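Local coordinates for sensor protein (Shewanella oneidensis, PDB 3LIC) that probably senses an extracellular signal through its PDC-fold domain and passes it across the membrane to its own histidine kinase part in a two-component system, at residues L29-A34 with Q67-F72; A168-P173 with S196-V201. One frame throughout, in Å; residues are numbered along the deposited sequence.

How the interactions relate
Interactions 1 and 2 follow each other along the chain, the first closing before the second opens, and their centres lie about 18 Å apart. They illustrate how a PDC-fold sensor holds its parts: one contact packs the first antiparallel sheet's flank on the long helix, the other bridges toward the second sheet. Interaction 1 seats the turn after helix 55-68 on the long helix 2-46; interaction 2 joins the segment leaving the first sheet to a short helix following strand 192-194 of the second. The two meet directly where Arg171 NH1 lies 2.7 Å from Pro70 O, a probable hydrogen bond, so the turn of 67-72 is linked both to the long helix and to segment 168-173.

Interaction 1. Residues L29-A34 with Q67-F72; sequences LEHAQA and QRNPDF
Asn69 O, the backbone oxygen of a residue whose side chain meets His31, is gripped by two donors: Phe72 N, at 3.1 Å, and the guanidinium of Arg96. The first bond closes a type I beta turn from Asn69 to Phe72. Arg96 NH1 also reaches Phe72 O, so one guanidinium nitrogen clasps both ends of the turn, from which Asn69 and Asp71 point toward helix 2-46.

His31 is the principal partner on the helix. A chi1 of -180° swings the imidazole away from the backbone N and out from the helix, to meet Phe72 with a face and Asn69 with an edge. Phe72 CZ sits over the centre of that imidazole face, 3.6 Å above the plane, and CE1 of the phenyl ring lies 3.8 Å from His31 ND1. The rings are neither stacked nor T-shaped: their planes are inclined by 38° and the centroids are 4.8 Å apart. The Asn69 amide comes instead to the imidazole edge, near its plane, with the two flat groups turned 60° against each other. Further along the phenyl ring, Phe72 CE1 rests 3.7 Å from Ala32 CA, close to the helix backbone, and alanine's small methyl allows this approach. Replacing His31 with an alanine would probably strip Phe72 CZ of the imidazole it rests on and leave the Asn69 amide freer to turn. Asp71 OD2 lies 4.8 Å from His31 ND1, too far for contact, though its charge may favour a protonated imidazole.

Behind the interface, Phe72 packs on Val165 and Leu167 of strand 161-168, while Ala32 touches Trp132 of strand 131-137; the Phe72 ring thus lies between the long helix and strand 161-168 of the first antiparallel sheet.

Interaction 2. Residues A168-P173 with S196-V201; sequences ALDRLP and SDKEKV
Lys198 leaves its short helix with CG anti to the carbonyl carbon and then bends at chi2 (-44°), a kink that brings its otherwise extended chain across to Asp170. The carboxylate of Asp170 stands beside its own backbone N (chi1 -74°) and offers OD1 to the ammonium group. In this PDC-fold sensor domain the pair spans the junction between two antiparallel sheets: segment 168-173 starts at the end of strand 161-168 of the first, and segment 196-201 follows strand 192-194 of the second.

The salt bridge is loose. Lys198 NZ is 3.4 Å from Asp170 OD1, a weak hydrogen bond, and CE lies almost as near the same oxygen, at 3.6 Å; the two side chains cross at a slant. NZ has a second weak bond to the backbone oxygen of His195, so the ammonium is shared between a carboxylate and a carbonyl. Because Asp170 is exposed, solvent is likely to temper the attraction.

Beside this polar pair runs an apolar one. Val201, one turn along the helix from Lys198, places CG1 anti to its backbone N (chi1 179°), and Leu169 reaches out to meet it tip to tip. Leu169 is buried, and Ala135 of strand 131-137 touches both it and Val201. Leu145 of strand 145-153 likewise touches both Leu169 and Lys198. The first sheet therefore backs Leu169, Val201 and Lys198. Asp197 occupies the N-cap of the short helix, where its backbone oxygen accepts weak bonds from Lys200 N and Val201 N. Across the hydrophobic pair, Leu169 CD1 and Val201 CG1 meet at 4.0 Å.

Interaction 1. Residues L29-A34 with Q67-F72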
loop_
_atom_site.group_PDB
_atom_site.type_symbol
_atom_site.label_atom_id
_atom_site.label_comp_id
_atom_site.label_asym_id
_atom_site.label_seq_id
_atom_site.Cartn_x
_atom_site.Cartn_y
_atom_site.Cartn_z
ATOM N N LEU A 29 -7.920 2.184 -0.915
ATOM C CA LEU A 29 -6.992 3.063 -0.195
ATOM C C LEU A 29 -7.787 4.110 0.568
ATOM O O LEU A 29 -7.467 4.456 1.704
ATOM C CB LEU A 29 -6.013 3.728 -1.204
ATOM C CG LEU A 29 -5.014 2.823 -1.979
ATOM C CD1 LEU A 29 -4.215 3.645 -3.021
ATOM C CD2 LEU A 29 -4.038 2.127 -1.044
ATOM N N GLU A 30 -8.903 4.560 -0.011
ATOM C CA GLU A 30 -9.730 5.500 0.706
ATOM C C GLU A 30 -10.435 4.818 1.889
ATOM O O GLU A 30 -10.635 5.469 2.924
ATOM C CB GLU A 30 -10.741 6.206 -0.209
ATOM C CG GLU A 30 -10.024 7.012 -1.302
ATOM C CD GLU A 30 -11.001 7.675 -2.279
ATOM O OE1 GLU A 30 -12.191 7.313 -2.247
ATOM O OE2 GLU A 30 -10.571 8.546 -3.087
ATOM N N HIS A 31 -10.858 3.550 1.729
ATOM C CA HIS A 31 -11.450 2.812 2.854
ATOM C C HIS A 31 -10.437 2.716 4.042
ATOM O O HIS A 31 -10.763 2.938 5.190
ATOM C CB HIS A 31 -11.900 1.417 2.378
ATOM C CG HIS A 31 -12.526 0.596 3.455
ATOM N ND1 HIS A 31 -12.500 -0.790 3.460
ATOM C CD2 HIS A 31 -13.158 0.966 4.587
ATOM C CE1 HIS A 31 -13.102 -1.242 4.545
ATOM N NE2 HIS A 31 -13.524 -0.191 5.240
ATOM N N ALA A 32 -9.190 2.398 3.739
ATOM C CA ALA A 32 -8.132 2.270 4.760
ATOM C C ALA A 32 -7.855 3.633 5.431
ATOM O O ALA A 32 -7.719 3.721 6.646
ATOM C CB ALA A 32 -6.842 1.737 4.104
ATOM N N GLN A 33 -7.796 4.683 4.604
ATOM C CA GLN A 33 -7.638 6.056 5.075
ATOM C C GLN A 33 -8.719 6.432 6.052
ATOM O O GLN A 33 -8.411 6.801 7.201
ATOM C CB GLN A 33 -7.562 7.028 3.904
ATOM C CG GLN A 33 -6.286 6.765 3.072
ATOM C CD GLN A 33 -6.207 7.482 1.681
ATOM O OE1 GLN A 33 -6.976 8.376 1.378
ATOM N NE2 GLN A 33 -5.297 7.039 0.845
ATOM N N ALA A 34 -9.963 6.327 5.604
ATOM C CA ALA A 34 -11.139 6.686 6.394
ATOM C C ALA A 34 -11.236 5.998 7.730
ATOM O O ALA A 34 -11.559 6.638 8.746
ATOM C CB ALA A 34 -12.400 6.386 5.620
ATOM N N GLN A 67 -11.035 -8.230 11.970
ATOM C CA GLN A 67 -12.020 -9.260 11.705
ATOM C C GLN A 67 -13.203 -8.713 10.879
ATOM O O GLN A 67 -13.682 -9.350 9.943
ATOM C CB GLN A 67 -12.500 -9.825 13.039
ATOM C CG GLN A 67 -13.104 -11.203 12.943
ATOM C CD GLN A 67 -13.029 -11.961 14.297
ATOM O OE1 GLN A 67 -13.012 -13.181 14.321
ATOM N NE2 GLN A 67 -12.990 -11.236 15.400
ATOM N N ARG A 68 -13.623 -7.497 11.186
ATOM C CA ARG A 68 -14.730 -6.879 10.443
ATOM C C ARG A 68 -14.385 -6.226 9.098
ATOM O O ARG A 68 -15.291 -5.912 8.332
ATOM C CB ARG A 68 -15.534 -5.939 11.382
ATOM C CG ARG A 68 -16.037 -6.798 12.581
ATOM C CD ARG A 68 -17.288 -6.353 13.327
ATOM N NE ARG A 68 -16.913 -5.589 14.503
ATOM C CZ ARG A 68 -17.232 -5.854 15.773
ATOM N NH1 ARG A 68 -16.792 -5.028 16.724
ATOM N NH2 ARG A 68 -17.985 -6.893 16.099
ATOM N N ASN A 69 -13.099 -6.019 8.806
ATOM C CA ASN A 69 -12.686 -5.457 7.516
ATOM C C ASN A 69 -11.771 -6.389 6.787
ATOM O O ASN A 69 -10.563 -6.332 6.978
ATOM C CB ASN A 69 -12.026 -4.093 7.701
ATOM C CG ASN A 69 -12.967 -3.098 8.340
ATOM O OD1 ASN A 69 -12.955 -2.865 9.550
ATOM N ND2 ASN A 69 -13.807 -2.538 7.546
ATOM N N PRO A 70 -12.340 -7.270 5.956
ATOM C CA PRO A 70 -11.569 -8.362 5.302
ATOM C C PRO A 70 -10.370 -7.862 4.491
ATOM O O PRO A 70 -9.382 -8.598 4.369
ATOM C CB PRO A 70 -12.584 -8.996 4.332
ATOM C CG PRO A 70 -13.991 -8.772 5.073
ATOM C CD PRO A 70 -13.804 -7.349 5.698
ATOM N N ASP A 71 -10.445 -6.656 3.898
ATOM C CA ASP A 71 -9.316 -6.149 3.078
ATOM C C ASP A 71 -8.098 -5.728 3.854
ATOM O O ASP A 71 -7.035 -5.628 3.216
ATOM C CB ASP A 71 -9.717 -4.965 2.217
ATOM C CG ASP A 71 -10.604 -5.385 1.067
ATOM O OD1 ASP A 71 -10.281 -6.419 0.409
ATOM O OD2 ASP A 71 -11.611 -4.691 0.826
ATOM N N PHE A 72 -8.228 -5.454 5.178
ATOM C CA PHE A 72 -7.065 -4.986 5.982
ATOM C C PHE A 72 -6.219 -6.165 6.439
ATOM O O PHE A 72 -6.725 -7.178 6.821
ATOM C CB PHE A 72 -7.454 -4.118 7.194
ATOM C CG PHE A 72 -8.366 -2.913 6.862
ATOM C CD1 PHE A 72 -8.401 -2.359 5.596
ATOM C CD2 PHE A 72 -9.094 -2.297 7.857
ATOM C CE1 PHE A 72 -9.169 -1.249 5.307
ATOM C CE2 PHE A 72 -9.898 -1.174 7.593
ATOM C CZ PHE A 72 -9.950 -0.673 6.267
#

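Interaction 2. Residues A168-P173 with S196-V201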
loop_
_atom_site.group_PDB
_atom_site.type_symbol
_atom_site.label_atom_id
_atom_site.label_comp_id
_atom_site.label_asym_id
_atom_site.label_seq_id
_atom_site.Cartn_x
_atom_site.Cartn_y
_atom_site.Cartn_z
ATOM N N ALA A 168 -1.612 -5.846 2.853
ATOM C CA ALA A 168 -0.594 -6.814 2.420
ATOM C C ALA A 168 -0.418 -6.702 0.900
ATOM O O ALA A 168 -1.424 -6.761 0.157
ATOM C CB ALA A 168 -1.039 -8.237 2.799
ATOM N N LEU A 169 0.809 -6.549 0.400
ATOM C CA LEU A 169 0.922 -6.393 -1.048
ATOM C C LEU A 169 0.501 -7.604 -1.804
ATOM O O LEU A 169 -0.009 -7.460 -2.924
ATOM C CB LEU A 169 2.348 -6.063 -1.509
ATOM C CG LEU A 169 3.048 -4.873 -0.877
ATOM C CD1 LEU A 169 4.308 -4.630 -1.704
ATOM C CD2 LEU A 169 2.261 -3.635 -0.809
ATOM N N ASP A 170 0.769 -8.800 -1.277
ATOM C CA ASP A 170 0.348 -10.025 -2.011
ATOM C C ASP A 170 -1.130 -10.025 -2.382
ATOM O O ASP A 170 -1.548 -10.697 -3.329
ATOM C CB ASP A 170 0.682 -11.328 -1.238
ATOM C CG ASP A 170 2.202 -11.647 -1.273
ATOM O OD1 ASP A 170 2.964 -11.027 -2.092
ATOM O OD2 ASP A 170 2.650 -12.511 -0.477
ATOM N N ARG A 171 -1.932 -9.265 -1.661
ATOM C CA ARG A 171 -3.370 -9.261 -1.974
ATOM C C ARG A 171 -3.834 -8.283 -3.042
ATOM O O ARG A 171 -4.971 -8.378 -3.509
ATOM C CB ARG A 171 -4.175 -9.039 -0.709
ATOM C CG ARG A 171 -4.040 -10.191 0.230
ATOM C CD ARG A 171 -4.949 -10.037 1.433
ATOM N NE ARG A 171 -6.324 -10.071 0.937
ATOM C CZ ARG A 171 -7.390 -9.816 1.704
ATOM N NH1 ARG A 171 -7.220 -9.512 2.997
ATOM N NH2 ARG A 171 -8.606 -9.872 1.185
ATOM N N LEU A 172 -3.016 -7.282 -3.369
ATOM C CA LEU A 172 -3.478 -6.231 -4.282
ATOM C C LEU A 172 -4.010 -6.755 -5.593
ATOM O O LEU A 172 -5.012 -6.243 -6.066
ATOM C CB LEU A 172 -2.381 -5.203 -4.584
ATOM C CG LEU A 172 -1.971 -4.343 -3.405
ATOM C CD1 LEU A 172 -0.791 -3.441 -3.802
ATOM C CD2 LEU A 172 -3.222 -3.523 -2.933
ATOM N N PRO A 173 -3.355 -7.743 -6.229
ATOM C CA PRO A 173 -3.856 -8.227 -7.541
ATOM C C PRO A 173 -5.275 -8.741 -7.519
ATOM O O PRO A 173 -6.108 -8.403 -8.371
ATOM C CB PRO A 173 -2.910 -9.406 -7.837
ATOM C CG PRO A 173 -1.569 -9.035 -7.051
ATOM C CD PRO A 173 -2.180 -8.532 -5.769
ATOM N N SER A 196 5.221 -8.106 -9.316
ATOM C CA SER A 196 5.344 -9.568 -9.131
ATOM C C SER A 196 6.611 -9.982 -8.390
ATOM O O SER A 196 6.557 -10.780 -7.468
ATOM C CB SER A 196 5.401 -10.256 -10.497
ATOM O OG SER A 196 4.090 -10.550 -10.886
ATOM N N ASP A 197 7.753 -9.485 -8.849
ATOM C CA ASP A 197 9.018 -9.765 -8.197
ATOM C C ASP A 197 9.238 -8.900 -6.951
ATOM O O ASP A 197 9.392 -7.669 -7.041
ATOM C CB ASP A 197 10.169 -9.566 -9.182
ATOM C CG ASP A 197 11.505 -9.956 -8.585
ATOM O OD1 ASP A 197 11.519 -10.792 -7.648
ATOM O OD2 ASP A 197 12.541 -9.419 -9.029
ATOM N N LYS A 198 9.285 -9.563 -5.794
ATOM C CA LYS A 198 9.437 -8.916 -4.490
ATOM C C LYS A 198 10.789 -8.242 -4.239
ATOM O O LYS A 198 10.856 -7.218 -3.534
ATOM C CB LYS A 198 9.115 -9.909 -3.366
ATOM C CG LYS A 198 7.701 -10.521 -3.461
ATOM C CD LYS A 198 6.627 -9.426 -3.794
ATOM C CE LYS A 198 5.397 -9.987 -4.538
ATOM N NZ LYS A 198 4.291 -9.034 -4.481
ATOM N N GLU A 199 11.877 -8.774 -4.796
ATOM C CA GLU A 199 13.138 -8.015 -4.669
ATOM C C GLU A 199 13.146 -6.746 -5.533
ATOM O O GLU A 199 13.880 -5.808 -5.231
ATOM C CB GLU A 199 14.428 -8.838 -4.844
ATOM C CG GLU A 199 14.349 -10.014 -5.813
ATOM C CD GLU A 199 13.639 -11.207 -5.181
ATOM O OE1 GLU A 199 13.865 -11.447 -3.968
ATOM O OE2 GLU A 199 12.834 -11.882 -5.879
ATOM N N LYS A 200 12.320 -6.675 -6.572
ATOM C CA LYS A 200 12.159 -5.382 -7.220
ATOM C C LYS A 200 11.467 -4.329 -6.295
ATOM O O LYS A 200 11.936 -3.203 -6.168
ATOM C CB LYS A 200 11.500 -5.511 -8.605
ATOM C CG LYS A 200 12.353 -6.302 -9.630
ATOM C CD LYS A 200 11.649 -6.417 -10.959
ATOM C CE LYS A 200 12.508 -7.128 -12.011
ATOM N NZ LYS A 200 13.942 -6.778 -11.823
ATOM N N VAL A 201 10.367 -4.690 -5.646
ATOM C CA VAL A 201 9.701 -3.755 -4.750
ATOM C C VAL A 201 10.645 -3.194 -3.702
ATOM O O VAL A 201 10.558 -2.052 -3.302
ATOM C CB VAL A 201 8.577 -4.446 -4.020
ATOM C CG1 VAL A 201 7.902 -3.491 -3.062
ATOM C CG2 VAL A 201 7.600 -5.013 -5.018
#